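Local coordinates for protein acetyl xylan esterase (Paenibacillus sp. R4, PDB 6AGQ) that probably removes acetyl groups from acetylated xylan, as a cold-active esterase of the alpha/beta-hydrolase clan, at residues 190-195 with 204-209; 211-216 with 282-287. All coordinates share one frame; numbering follows the deposited sequence.

Followed from the N terminus, the first of the four segments lies on helix 186-197; the chain then turns and comes back as strand 203-207, and contact 1 (190-195 with 204-209) closes this short loop, in which eight residues separate the segments. Almost at once, residues 211-216 enter helix 214-219, and contact 2 closes a much longer excursion of 65 residues, about half of them helical, that returns at helix 279-286. The two closures follow in series, neither nested nor crossed. They nevertheless touch, with centres about 12 Å apart: Leu192 CD1 lies 3.9 Å from Cys212 SG, and Pro209 CD lies 3.6 Å from Cys282 SG. Together they tie strand 203-207 and the loop after it to helices 186-197 and 279-286.

Contact 1 (190-195 with 204-209); sequences LALAAA and ALPVFP
Leu192 spans two prolines with its two methyl groups: CD2 meets Pro206 CG at 3.9 Å, and CD1 reaches Pro209 CB at 4.1 Å. The leucine and Pro206 side chains cross at about a right angle. One turn further along the helix, Ala195 CB lies 4.2 Å from Ala204 CB, a methyl-to-methyl contact. No hydrogen bond crosses the contact; it is wholly apolar and buried.

Position follows from backbone and torsion. With CG of Leu192 opposite its carbonyl carbon (chi1 -68°) and chi2 at 178°, the fork spreads toward both rings. Ala195 N donates to Ala191 O at 3.1 Å, an ordinary helical bond that keeps the Ala195 backbone in the turn. On the strand, Ala204 and Pro206 point toward the helix, while Leu205 between them turns away, onto helix 309-320.

This is helix-on-sheet packing within the beta-alpha-beta unit of strand 179-184, helix 186-197 and strand 203-207, part of the alpha/beta-hydrolase fold. Pro206 lies near, without touching, the probable nucleophile elbow around Ser185. Strand 203-207 lies between strands 179-184 and 265-271, bonded to both through backbone pairs such as Leu205 with Val181 and Ala204 with Leu267.

Contact 2 (211-216 with 282-287); sequences LCHFRR and CFAAYN
Cys212 and His213 each meet one methyl of helix 279-286: Cys212 SG lies 3.9 Å from Ala285 CB, and His213 CD2 lies 3.9 Å from Ala284 CB. Successive residues thus pair in antiparallel order. Cys212 CA and Ala285 CA are 6.7 Å apart, and the next pair, His213 CA and Ala284 CA, is 7.0 Å apart.

The fully enclosed side is that of the sulfur. Turned opposite its own carbonyl carbon (chi1 -62°), SG sits in a buried apolar setting, where Ala285 is also touched by Leu192 of helix 186-197.

Toward solvent the contact is bounded by the histidine. His213 is the one touching residue that is partly exposed, although its contact is as short; Cys212, Ala284 and Ala285 are buried. CG of His213 extends away from the backbone N (chi1 -158°), carrying the ring past Ala284, whose methyl approaches obliquely. Over the ring centre, on one face, Arg216 CB stands 3.6 Å above the plane. A hydrogen bond between His213 NE2 and Tyr14 OH further restrains the rotation of the ring. A zinc ion lies about 6 Å from the His213 side chain, too far for direct coordination.

His213 occupies the N-cap position of helix 214-219, and Asp254 accepts the backbone NH groups of His213 and Phe214 through OD1 and OD2 respectively.

The chemistry is therefore divided. No hydrogen bond joins the two segments, whose direct join is van der Waals packing onto alanine methyls, whereas the polar bonds go to Tyr14 and Asp254 and are consistent with holding the loop and helix start in place.

Contact 1 (190-195 with 204-209)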
loop_
_atom_site.group_PDB
_atom_site.type_symbol
_atom_site.label_atom_id
_atom_site.label_comp_id
_atom_site.label_asym_id
_atom_site.label_seq_id
_atom_site.Cartn_x
_atom_site.Cartn_y
_atom_site.Cartn_z
ATOM N N LEU A 190 -29.950 -9.456 -5.898
ATOM C CA LEU A 190 -31.080 -9.437 -6.829
ATOM C C LEU A 190 -31.782 -10.770 -6.977
ATOM O O LEU A 190 -32.983 -10.752 -7.181
ATOM C CB LEU A 190 -30.750 -8.892 -8.289
ATOM C CG LEU A 190 -30.066 -7.488 -8.257
ATOM C CD1 LEU A 190 -29.766 -6.864 -9.609
ATOM C CD2 LEU A 190 -30.909 -6.530 -7.425
ATOM N N ALA A 191 -31.069 -11.896 -6.990
ATOM C CA ALA A 191 -31.736 -13.201 -7.051
ATOM C C ALA A 191 -32.488 -13.509 -5.737
ATOM O O ALA A 191 -33.514 -14.200 -5.787
ATOM C CB ALA A 191 -30.764 -14.343 -7.318
ATOM N N LEU A 192 -31.998 -13.086 -4.586
ATOM C CA LEU A 192 -32.803 -13.266 -3.335
ATOM C C LEU A 192 -34.091 -12.394 -3.427
ATOM O O LEU A 192 -35.171 -12.808 -2.982
ATOM C CB LEU A 192 -31.999 -12.886 -2.065
ATOM C CG LEU A 192 -30.816 -13.765 -1.649
ATOM C CD1 LEU A 192 -30.135 -13.184 -0.417
ATOM C CD2 LEU A 192 -31.227 -15.188 -1.348
ATOM N N ALA A 193 -33.978 -11.200 -4.028
ATOM C CA ALA A 193 -35.153 -10.320 -4.232
ATOM C C ALA A 193 -36.170 -10.985 -5.175
ATOM O O ALA A 193 -37.377 -10.948 -4.970
ATOM C CB ALA A 193 -34.726 -8.976 -4.811
ATOM N N ALA A 194 -35.683 -11.521 -6.250
ATOM C CA ALA A 194 -36.563 -12.100 -7.252
ATOM C C ALA A 194 -37.319 -13.260 -6.682
ATOM O O ALA A 194 -38.524 -13.344 -6.836
ATOM C CB ALA A 194 -35.787 -12.553 -8.439
ATOM N N ALA A 195 -36.603 -14.130 -5.992
ATOM C CA ALA A 195 -37.208 -15.276 -5.346
ATOM C C ALA A 195 -38.054 -14.908 -4.125
ATOM O O ALA A 195 -38.979 -15.615 -3.767
ATOM C CB ALA A 195 -36.128 -16.251 -4.954
ATOM N N ALA A 204 -32.881 -20.847 -6.397
ATOM C CA ALA A 204 -32.164 -19.571 -6.209
ATOM C C ALA A 204 -30.691 -19.887 -5.962
ATOM O O ALA A 204 -30.406 -20.719 -5.106
ATOM C CB ALA A 204 -32.739 -18.795 -5.050
ATOM N N LEU A 205 -29.773 -19.287 -6.754
ATOM C CA LEU A 205 -28.370 -19.547 -6.622
ATOM C C LEU A 205 -27.529 -18.265 -6.299
ATOM O O LEU A 205 -26.624 -17.929 -7.064
ATOM C CB LEU A 205 -27.853 -20.220 -7.882
ATOM C CG LEU A 205 -28.340 -21.656 -8.149
ATOM C CD1 LEU A 205 -29.587 -21.662 -8.997
ATOM C CD2 LEU A 205 -27.260 -22.436 -8.886
ATOM N N PRO A 206 -27.781 -17.601 -5.157
ATOM C CA PRO A 206 -26.930 -16.460 -4.725
ATOM C C PRO A 206 -25.428 -16.774 -4.467
ATOM O O PRO A 206 -25.106 -17.649 -3.672
ATOM C CB PRO A 206 -27.617 -15.994 -3.466
ATOM C CG PRO A 206 -28.246 -17.211 -2.915
ATOM C CD PRO A 206 -28.699 -18.019 -4.080
ATOM N N VAL A 207 -24.524 -16.062 -5.119
ATOM C CA VAL A 207 -23.106 -16.128 -4.757
ATOM C C VAL A 207 -22.737 -14.847 -3.966
ATOM O O VAL A 207 -22.950 -13.719 -4.436
ATOM C CB VAL A 207 -22.221 -16.325 -6.026
ATOM C CG1 VAL A 207 -20.745 -16.236 -5.716
ATOM C CG2 VAL A 207 -22.495 -17.686 -6.648
ATOM N N PHE A 208 -22.152 -15.025 -2.788
ATOM C CA PHE A 208 -21.796 -13.897 -1.888
ATOM C C PHE A 208 -22.663 -12.650 -1.981
ATOM O O PHE A 208 -22.184 -11.576 -2.386
ATOM C CB PHE A 208 -20.280 -13.595 -1.813
ATOM C CG PHE A 208 -19.543 -13.529 -3.111
ATOM C CD1 PHE A 208 -19.789 -12.518 -4.050
ATOM C CD2 PHE A 208 -18.466 -14.389 -3.337
ATOM C CE1 PHE A 208 -19.030 -12.419 -5.220
ATOM C CE2 PHE A 208 -17.689 -14.292 -4.486
ATOM C CZ PHE A 208 -17.971 -13.310 -5.434
ATOM N N PRO A 209 -23.957 -12.782 -1.548
ATOM C CA PRO A 209 -24.928 -11.777 -1.868
ATOM C C PRO A 209 -24.678 -10.460 -1.106
ATOM O O PRO A 209 -24.431 -10.467 0.111
ATOM C CB PRO A 209 -26.253 -12.413 -1.498
ATOM C CG PRO A 209 -25.923 -13.490 -0.525
ATOM C CD PRO A 209 -24.570 -13.958 -0.910
#

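Contact 2 (211-216 with 282-287)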
loop_
_atom_site.group_PDB
_atom_site.type_symbol
_atom_site.label_atom_id
_atom_site.label_comp_id
_atom_site.label_asym_id
_atom_site.label_seq_id
_atom_site.Cartn_x
_atom_site.Cartn_y
_atom_site.Cartn_z
ATOM N N LEU A 211 -26.330 -6.420 -0.548
ATOM C CA LEU A 211 -27.679 -5.965 -0.144
ATOM C C LEU A 211 -28.305 -6.785 0.990
ATOM O O LEU A 211 -29.536 -6.919 1.056
ATOM C CB LEU A 211 -28.681 -5.909 -1.322
ATOM C CG LEU A 211 -28.111 -5.355 -2.647
ATOM C CD1 LEU A 211 -28.941 -5.680 -3.897
ATOM C CD2 LEU A 211 -27.897 -3.860 -2.498
ATOM N N CYS A 212 -27.482 -7.286 1.907
ATOM C CA CYS A 212 -27.973 -8.077 3.050
ATOM C C CYS A 212 -27.467 -7.435 4.327
ATOM O O CYS A 212 -26.332 -6.973 4.401
ATOM C CB CYS A 212 -27.523 -9.551 3.026
ATOM S SG CYS A 212 -28.095 -10.539 1.585
ATOM N N HIS A 213 -28.330 -7.477 5.333
ATOM C CA HIS A 213 -28.071 -7.014 6.656
ATOM C C HIS A 213 -27.359 -5.662 6.678
ATOM O O HIS A 213 -26.251 -5.567 7.215
ATOM C CB HIS A 213 -27.325 -8.147 7.397
ATOM C CG HIS A 213 -27.424 -8.059 8.883
ATOM N ND1 HIS A 213 -28.279 -7.184 9.524
ATOM C CD2 HIS A 213 -26.793 -8.755 9.860
ATOM C CE1 HIS A 213 -28.146 -7.319 10.836
ATOM N NE2 HIS A 213 -27.241 -8.256 11.065
ATOM N N PHE A 214 -27.987 -4.654 6.041
ATOM C CA PHE A 214 -27.372 -3.321 5.797
ATOM C C PHE A 214 -26.655 -2.627 6.968
ATOM O O PHE A 214 -25.567 -2.088 6.806
ATOM C CB PHE A 214 -28.373 -2.326 5.232
ATOM C CG PHE A 214 -28.682 -2.521 3.754
ATOM C CD1 PHE A 214 -27.746 -2.181 2.779
ATOM C CD2 PHE A 214 -29.914 -3.015 3.352
ATOM C CE1 PHE A 214 -28.019 -2.328 1.433
ATOM C CE2 PHE A 214 -30.201 -3.178 2.015
ATOM C CZ PHE A 214 -29.247 -2.832 1.049
ATOM N N ARG A 215 -27.296 -2.556 8.108
ATOM C CA ARG A 215 -26.751 -1.838 9.234
ATOM C C ARG A 215 -25.478 -2.515 9.776
ATOM O O ARG A 215 -24.555 -1.853 10.194
ATOM C CB ARG A 215 -27.803 -1.723 10.314
ATOM C CG ARG A 215 -27.413 -0.768 11.439
ATOM C CD ARG A 215 -28.290 -1.029 12.654
ATOM N NE ARG A 215 -29.598 -0.397 12.501
ATOM C CZ ARG A 215 -29.851 0.879 12.786
ATOM N NH1 ARG A 215 -28.903 1.732 13.239
ATOM N NH2 ARG A 215 -31.072 1.314 12.602
ATOM N N ARG A 216 -25.392 -3.821 9.686
ATOM C CA ARG A 216 -24.165 -4.516 10.061
ATOM C C ARG A 216 -23.037 -4.342 9.024
ATOM O O ARG A 216 -21.899 -4.056 9.383
ATOM C CB ARG A 216 -24.430 -5.974 10.361
ATOM C CG ARG A 216 -23.196 -6.678 10.902
ATOM C CD ARG A 216 -23.475 -8.134 11.240
ATOM N NE ARG A 216 -22.210 -8.827 11.465
ATOM C CZ ARG A 216 -21.500 -8.799 12.609
ATOM N NH1 ARG A 216 -20.331 -9.428 12.661
ATOM N NH2 ARG A 216 -21.933 -8.163 13.694
ATOM N N CYS A 282 -24.065 -12.632 4.878
ATOM C CA CYS A 282 -24.488 -13.713 4.002
ATOM C C CYS A 282 -25.193 -14.782 4.816
ATOM O O CYS A 282 -26.304 -15.192 4.440
ATOM C CB CYS A 282 -23.300 -14.244 3.227
ATOM S SG CYS A 282 -22.704 -13.027 2.015
ATOM N N PHE A 283 -24.584 -15.193 5.936
ATOM C CA PHE A 283 -25.186 -16.154 6.866
ATOM C C PHE A 283 -26.518 -15.702 7.463
ATOM O O PHE A 283 -27.464 -16.516 7.534
ATOM C CB PHE A 283 -24.211 -16.636 7.952
ATOM C CG PHE A 283 -23.492 -17.910 7.583
ATOM C CD1 PHE A 283 -24.180 -19.100 7.512
ATOM C CD2 PHE A 283 -22.124 -17.911 7.243
ATOM C CE1 PHE A 283 -23.528 -20.271 7.142
ATOM C CE2 PHE A 283 -21.472 -19.075 6.868
ATOM C CZ PHE A 283 -22.174 -20.254 6.821
ATOM N N ALA A 284 -26.634 -14.413 7.778
ATOM C CA ALA A 284 -27.861 -13.846 8.267
ATOM C C ALA A 284 -29.072 -14.025 7.354
ATOM O O ALA A 284 -30.179 -14.347 7.846
ATOM C CB ALA A 284 -27.649 -12.359 8.552
ATOM N N ALA A 285 -28.918 -13.751 6.055
ATOM C CA ALA A 285 -29.971 -14.113 5.073
ATOM C C ALA A 285 -30.161 -15.659 4.920
ATOM O O ALA A 285 -31.299 -16.141 5.044
ATOM C CB ALA A 285 -29.713 -13.453 3.688
ATOM N N TYR A 286 -29.077 -16.412 4.685
ATOM C CA TYR A 286 -29.110 -17.917 4.615
ATOM C C TYR A 286 -29.901 -18.529 5.783
ATOM O O TYR A 286 -30.767 -19.352 5.591
ATOM C CB TYR A 286 -27.667 -18.493 4.615
ATOM C CG TYR A 286 -27.590 -20.013 4.526
ATOM C CD1 TYR A 286 -27.871 -20.641 3.329
ATOM C CD2 TYR A 286 -27.279 -20.814 5.634
ATOM C CE1 TYR A 286 -27.844 -21.989 3.201
ATOM C CE2 TYR A 286 -27.247 -22.201 5.518
ATOM C CZ TYR A 286 -27.532 -22.781 4.278
ATOM O OH TYR A 286 -27.534 -24.159 3.999
ATOM N N ASN A 287 -29.688 -18.041 6.983
ATOM C CA ASN A 287 -30.348 -18.628 8.173
ATOM C C ASN A 287 -31.824 -18.240 8.340
ATOM O O ASN A 287 -32.502 -18.788 9.216
ATOM C CB ASN A 287 -29.546 -18.290 9.451
ATOM C CG ASN A 287 -28.271 -19.078 9.546
ATOM O OD1 ASN A 287 -28.216 -20.198 9.073
ATOM N ND2 ASN A 287 -27.234 -18.497 10.123
#